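Poly(A) RNA polymerase GLD2 (Rattus norvegicus, PDB 6LBK) probably adds successive AMP units from ATP to the 3' ends of selected cytoplasmic mRNAs and single nucleotides to certain microRNAs, working as a metal-dependent cytoplasmic poly(A) polymerase. Local coordinates at residues G148-P153 against K164-V169; K51-I56 against R365-S369. The protein carries 1 engineered substitution. One frame throughout, in Å; residues are numbered along the deposited sequence.

Contact 1. Residues G148-P153 against K164-V169; sequences GYIERP and KFRDKV
R166 sets CG opposite its backbone N and bends at chi3 (107°), while E151 stays extended beyond CG; the two side chains run side by side, with R166 NE 3.2 Å from E151 OE1. K168, folded at both chi3 and chi4, curls across E151 at about a right angle. E151 and R166 belong to the beta hairpin of strands 150-156 and 162-167 in the palm sheet, whose outermost strand on this side is 150-156; K168 lies just past it. E151 and R166 are an antiparallel hydrogen-bonded pair: E151 N donates to R166 O at 2.8 Å, R166 N to E151 O at 3.1 Å. I150 and D167 follow as a non-hydrogen-bonded pair. Where the strands give way to loop, K168 N adds a further backbone bond to Y149 O, 3.1 Å.

The salt bridge is not coplanar, since R166 NE meets OE1 from 50° above the carboxylate plane. K168 NZ makes a long salt bridge to E151 OE2 (3.7 Å); the closer approach of the lysine is aliphatic, K168 CG to E151 CG at 3.4 Å. On the I150 face, I150 CG2 touches F165 CB at 4.0 Å; both side chains also touch L80 of helix 67-85, and F142 of helix 128-144 meets the F165 ring edge-to-face. D167 OD1 sits in plane at the edge of the Y149 ring, whose OH bonds E83; D167 OD2 bonds S170. Toward the far end, P153 CA directs a C-H at K164 O, 3.2 Å away.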
loop_
_atom_site.group_PDB
_atom_site.type_symbol
_atom_site.label_atom_id
_atom_site.label_comp_id
_atom_site.label_asym_id
_atom_site.label_seq_id
_atom_site.Cartn_x
_atom_site.Cartn_y
_atom_site.Cartn_z
ATOM N N GLY A 148 -18.584 -23.640 -4.065
ATOM C CA GLY A 148 -18.260 -24.131 -5.398
ATOM C C GLY A 148 -17.107 -23.406 -6.072
ATOM O O GLY A 148 -16.400 -23.992 -6.902
ATOM N N TYR A 149 -16.890 -22.136 -5.732
ATOM C CA TYR A 149 -15.834 -21.379 -6.389
ATOM C C TYR A 149 -15.074 -20.484 -5.419
ATOM O O TYR A 149 -14.323 -19.603 -5.861
ATOM C CB TYR A 149 -16.421 -20.538 -7.521
ATOM C CG TYR A 149 -17.375 -19.469 -7.057
ATOM C CD1 TYR A 149 -18.700 -19.759 -6.783
ATOM C CD2 TYR A 149 -16.941 -18.158 -6.902
ATOM C CE1 TYR A 149 -19.569 -18.776 -6.365
ATOM C CE2 TYR A 149 -17.801 -17.169 -6.488
ATOM C CZ TYR A 149 -19.117 -17.481 -6.230
ATOM O OH TYR A 149 -19.967 -16.484 -5.823
ATOM N N ILE A 150 -15.248 -20.673 -4.118
ATOM C CA ILE A 150 -14.598 -19.870 -3.100
ATOM C C ILE A 150 -13.914 -20.839 -2.140
ATOM O O ILE A 150 -14.590 -21.519 -1.353
ATOM C CB ILE A 150 -15.605 -18.971 -2.378
ATOM C CG1 ILE A 150 -16.045 -17.861 -3.314
ATOM C CG2 ILE A 150 -15.022 -18.351 -1.138
ATOM C CD1 ILE A 150 -16.841 -16.821 -2.611
ATOM N N GLU A 151 -12.580 -20.919 -2.214
ATOM C CA GLU A 151 -11.796 -21.902 -1.476
ATOM C C GLU A 151 -11.360 -21.371 -0.127
ATOM O O GLU A 151 -10.979 -20.200 -0.001
ATOM C CB GLU A 151 -10.551 -22.340 -2.246
ATOM C CG GLU A 151 -10.753 -23.520 -3.162
ATOM C CD GLU A 151 -9.442 -24.064 -3.717
ATOM O OE1 GLU A 151 -8.363 -23.543 -3.336
ATOM O OE2 GLU A 151 -9.489 -25.018 -4.526
ATOM N N ARG A 152 -11.400 -22.246 0.877
ATOM C CA ARG A 152 -10.789 -22.054 2.189
ATOM C C ARG A 152 -11.045 -20.660 2.798
ATOM O O ARG A 152 -10.087 -19.943 3.101
ATOM C CB ARG A 152 -9.292 -22.328 2.093
ATOM C CG ARG A 152 -8.925 -23.760 1.766
ATOM C CD ARG A 152 -7.406 -23.923 1.755
ATOM N NE ARG A 152 -6.991 -25.320 1.671
ATOM C CZ ARG A 152 -5.725 -25.732 1.717
ATOM N NH1 ARG A 152 -4.737 -24.855 1.841
ATOM N NH2 ARG A 152 -5.446 -27.023 1.639
ATOM N N PRO A 153 -12.307 -20.281 3.022
ATOM C CA PRO A 153 -12.555 -18.977 3.656
ATOM C C PRO A 153 -12.265 -19.061 5.144
ATOM O O PRO A 153 -12.706 -19.993 5.821
ATOM C CB PRO A 153 -14.044 -18.730 3.391
ATOM C CG PRO A 153 -14.622 -20.078 3.262
ATOM C CD PRO A 153 -13.561 -20.974 2.680
ATOM N N LYS A 164 -10.396 -14.122 4.696
ATOM C CA LYS A 164 -9.431 -14.425 3.657
ATOM C C LYS A 164 -9.964 -15.586 2.841
ATOM O O LYS A 164 -10.484 -16.563 3.392
ATOM C CB LYS A 164 -8.068 -14.793 4.242
ATOM C CG LYS A 164 -7.138 -13.633 4.425
ATOM C CD LYS A 164 -5.725 -14.085 4.172
ATOM C CE LYS A 164 -4.768 -12.932 4.299
ATOM N NZ LYS A 164 -3.364 -13.415 4.393
ATOM N N PHE A 165 -9.825 -15.484 1.527
ATOM C CA PHE A 165 -10.347 -16.566 0.717
ATOM C C PHE A 165 -9.606 -16.586 -0.602
ATOM O O PHE A 165 -8.994 -15.601 -0.998
ATOM C CB PHE A 165 -11.878 -16.430 0.494
ATOM C CG PHE A 165 -12.318 -15.203 -0.281
ATOM C CD1 PHE A 165 -12.489 -15.253 -1.661
ATOM C CD2 PHE A 165 -12.647 -14.030 0.377
ATOM C CE1 PHE A 165 -12.933 -14.120 -2.370
ATOM C CE2 PHE A 165 -13.090 -12.910 -0.329
ATOM C CZ PHE A 165 -13.229 -12.953 -1.695
ATOM N N ARG A 166 -9.728 -17.702 -1.313
ATOM C CA ARG A 166 -9.121 -17.851 -2.625
ATOM C C ARG A 166 -10.240 -18.072 -3.630
ATOM O O ARG A 166 -11.033 -19.001 -3.481
ATOM C CB ARG A 166 -8.130 -19.017 -2.633
ATOM C CG ARG A 166 -7.122 -19.019 -3.771
ATOM C CD ARG A 166 -6.249 -20.269 -3.682
ATOM N NE ARG A 166 -6.564 -21.247 -4.719
ATOM C CZ ARG A 166 -5.865 -21.389 -5.841
ATOM N NH1 ARG A 166 -4.795 -20.634 -6.068
ATOM N NH2 ARG A 166 -6.228 -22.296 -6.736
ATOM N N ASP A 167 -10.295 -17.216 -4.647
ATOM C CA ASP A 167 -11.209 -17.379 -5.760
ATOM C C ASP A 167 -10.624 -18.413 -6.709
ATOM O O ASP A 167 -9.517 -18.227 -7.239
ATOM C CB ASP A 167 -11.424 -16.044 -6.473
ATOM C CG ASP A 167 -12.234 -16.183 -7.771
ATOM O OD1 ASP A 167 -13.337 -16.799 -7.788
ATOM O OD2 ASP A 167 -11.735 -15.685 -8.806
ATOM N N LYS A 168 -11.359 -19.518 -6.881
ATOM C CA LYS A 168 -10.977 -20.590 -7.794
ATOM C C LYS A 168 -11.148 -20.181 -9.245
ATOM O O LYS A 168 -10.600 -20.841 -10.132
ATOM C CB LYS A 168 -11.840 -21.820 -7.563
ATOM C CG LYS A 168 -11.573 -22.582 -6.307
ATOM C CD LYS A 168 -12.774 -23.464 -5.969
ATOM C CE LYS A 168 -13.072 -24.441 -7.092
ATOM N NZ LYS A 168 -11.951 -25.419 -7.232
ATOM N N VAL A 169 -11.913 -19.120 -9.503
ATOM C CA VAL A 169 -12.137 -18.667 -10.868
ATOM C C VAL A 169 -10.903 -17.955 -11.399
ATOM O O VAL A 169 -10.406 -18.279 -12.484
ATOM C CB VAL A 169 -13.382 -17.762 -10.923
ATOM C CG1 VAL A 169 -13.635 -17.308 -12.343
ATOM C CG2 VAL A 169 -14.599 -18.490 -10.360
#

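Contact 2. Residues K51-I56 against R365-S369; sequences KLSQQI and RDLNS
R365 meets the helix mainly through its backbone: its carbonyl O lies 3.4 Å from L52 CB, whereas its guanidinium leads away to a long, weak ion pair with D285. In D366 the CB bond points away from helix 51-63, but CG stands opposite the backbone N (chi1 -172°), and this brings the carboxylate back within reach. D366 OD1 takes Q55 NE2 at 2.9 Å and N368 N at 2.8 Å, the two donors arriving from opposite faces of the carboxylate plane. The bond from N368 N, two residues on, defines an Asx turn, which fixes the carboxylate that in turn receives the glutamine. K51 crosses D366 obliquely, its CE 3.4 Å from D366 OD2, with NZ in a long salt bridge to the same oxygen.

The turn follows helix 344-363, so it joins the C-terminal tail to the N-terminal helix 51-63, consistent with a central domain that draws on both chain ends, as in Cid1-like relatives. At L367 the backbone N donates to Q55 OE1 at 2.9 Å and a nearly straight 166°, though from above the carbonyl plane. The two bonds of the Q55 amide, one accepted and one donated, determine which way round it sits. L367 CB packs on L52 CD1 at 3.6 Å, and its CD1 reaches I56 CG1 at 4.3 Å; L287 and V206 cover it further. N368 follows, its OD1 accepting from L373 N.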
loop_
_atom_site.group_PDB
_atom_site.type_symbol
_atom_site.label_atom_id
_atom_site.label_comp_id
_atom_site.label_asym_id
_atom_site.label_seq_id
_atom_site.Cartn_x
_atom_site.Cartn_y
_atom_site.Cartn_z
ATOM N N LYS A 51 22.478 0.873 -15.603
ATOM C CA LYS A 51 22.010 -0.511 -15.497
ATOM C C LYS A 51 20.960 -0.677 -14.404
ATOM O O LYS A 51 19.973 -1.396 -14.592
ATOM C CB LYS A 51 23.190 -1.453 -15.248
ATOM C CG LYS A 51 22.836 -2.949 -15.188
ATOM C CD LYS A 51 24.060 -3.741 -14.726
ATOM C CE LYS A 51 23.886 -5.256 -14.843
ATOM N NZ LYS A 51 25.204 -5.986 -15.103
ATOM N N LEU A 52 21.183 -0.068 -13.238
ATOM C CA LEU A 52 20.250 -0.223 -12.126
ATOM C C LEU A 52 18.867 0.318 -12.479
ATOM O O LEU A 52 17.851 -0.346 -12.226
ATOM C CB LEU A 52 20.821 0.450 -10.876
ATOM C CG LEU A 52 19.998 0.398 -9.592
ATOM C CD1 LEU A 52 19.538 -1.020 -9.276
ATOM C CD2 LEU A 52 20.786 0.983 -8.423
ATOM N N SER A 53 18.808 1.500 -13.106
ATOM C CA SER A 53 17.525 2.072 -13.505
ATOM C C SER A 53 16.813 1.182 -14.524
ATOM O O SER A 53 15.596 0.962 -14.420
ATOM C CB SER A 53 17.737 3.485 -14.068
ATOM O OG SER A 53 18.201 4.399 -13.080
ATOM N N GLN A 54 17.562 0.635 -15.494
ATOM C CA GLN A 54 16.980 -0.282 -16.474
ATOM C C GLN A 54 16.430 -1.536 -15.809
ATOM O O GLN A 54 15.381 -2.045 -16.217
ATOM C CB GLN A 54 17.997 -0.679 -17.551
ATOM C CG GLN A 54 18.016 0.212 -18.777
ATOM C CD GLN A 54 19.187 -0.093 -19.726
ATOM O OE1 GLN A 54 19.777 -1.182 -19.691
ATOM N NE2 GLN A 54 19.530 0.878 -20.571
ATOM N N GLN A 55 17.159 -2.088 -14.831
ATOM C CA GLN A 55 16.673 -3.271 -14.121
ATOM C C GLN A 55 15.421 -2.956 -13.317
ATOM O O GLN A 55 14.548 -3.815 -13.180
ATOM C CB GLN A 55 17.754 -3.832 -13.196
ATOM C CG GLN A 55 18.836 -4.598 -13.905
ATOM C CD GLN A 55 19.972 -4.896 -12.987
ATOM O OE1 GLN A 55 20.322 -4.070 -12.146
ATOM N NE2 GLN A 55 20.567 -6.075 -13.130
ATOM N N ILE A 56 15.313 -1.727 -12.806
ATOM C CA ILE A 56 14.129 -1.335 -12.045
ATOM C C ILE A 56 12.924 -1.234 -12.972
ATOM O O ILE A 56 11.822 -1.671 -12.628
ATOM C CB ILE A 56 14.367 -0.002 -11.317
ATOM C CG1 ILE A 56 15.416 -0.155 -10.212
ATOM C CG2 ILE A 56 13.005 0.553 -10.799
ATOM C CD1 ILE A 56 15.779 1.134 -9.527
ATOM N N ARG A 365 26.102 -1.073 -7.966
ATOM C CA ARG A 365 24.836 -0.511 -8.452
ATOM C C ARG A 365 24.109 -1.445 -9.419
ATOM O O ARG A 365 23.866 -1.093 -10.579
ATOM C CB ARG A 365 25.063 0.871 -9.069
ATOM C CG ARG A 365 25.280 1.869 -7.965
ATOM C CD ARG A 365 25.207 3.314 -8.355
ATOM N NE ARG A 365 25.731 4.097 -7.235
ATOM C CZ ARG A 365 25.783 5.424 -7.190
ATOM N NH1 ARG A 365 25.334 6.143 -8.214
ATOM N NH2 ARG A 365 26.284 6.029 -6.117
ATOM N N ASP A 366 23.888 -2.678 -8.966
ATOM C CA ASP A 366 23.082 -3.694 -9.631
ATOM C C ASP A 366 21.931 -4.043 -8.695
ATOM O O ASP A 366 22.141 -4.186 -7.484
ATOM C CB ASP A 366 23.959 -4.927 -9.951
ATOM C CG ASP A 366 23.255 -5.964 -10.823
ATOM O OD1 ASP A 366 22.030 -6.169 -10.660
ATOM O OD2 ASP A 366 23.936 -6.581 -11.671
ATOM N N LEU A 367 20.710 -4.136 -9.247
ATOM C CA LEU A 367 19.544 -4.498 -8.435
ATOM C C LEU A 367 19.698 -5.881 -7.824
ATOM O O LEU A 367 19.032 -6.185 -6.835
ATOM C CB LEU A 367 18.254 -4.417 -9.254
ATOM C CG LEU A 367 16.943 -4.476 -8.454
ATOM C CD1 LEU A 367 16.787 -3.278 -7.568
ATOM C CD2 LEU A 367 15.789 -4.546 -9.385
ATOM N N ASN A 368 20.546 -6.732 -8.412
ATOM C CA ASN A 368 20.833 -8.055 -7.862
ATOM C C ASN A 368 21.533 -7.997 -6.504
ATOM O O ASN A 368 21.580 -9.015 -5.803
ATOM C CB ASN A 368 21.692 -8.864 -8.835
ATOM C CG ASN A 368 20.874 -9.783 -9.721
ATOM O OD1 ASN A 368 20.272 -10.748 -9.241
ATOM N ND2 ASN A 368 20.873 -9.511 -11.029
ATOM N N SER A 369 22.146 -6.861 -6.143
ATOM C CA SER A 369 22.827 -6.774 -4.852
ATOM C C SER A 369 21.850 -6.752 -3.677
ATOM O O SER A 369 22.211 -7.170 -2.568
ATOM C CB SER A 369 23.721 -5.537 -4.815
ATOM O OG SER A 369 24.733 -5.627 -5.804
#

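Overall arrangement
Both contacts are only partly buried, and both centres lie 23 Å from the centre of the chain, yet they share no secondary-structure element. Their centres are 37 Å apart, with nearest atoms about 25 Å apart. Contact 1 joins strands close in sequence, and its main-chain ladder sets the register; K164 brings that hairpin to about 6 Å, side chain to side chain, from D109, a probable catalytic magnesium ligand. Contact 2 joins chain ends more than 300 residues apart, away from the annotated sites, and each of its two hydrogen bonds uses a side chain. Most charged side chains of both are at least partly exposed, although D167 is buried; L367 and I56, like I150 and F165, touch neighbouring helices.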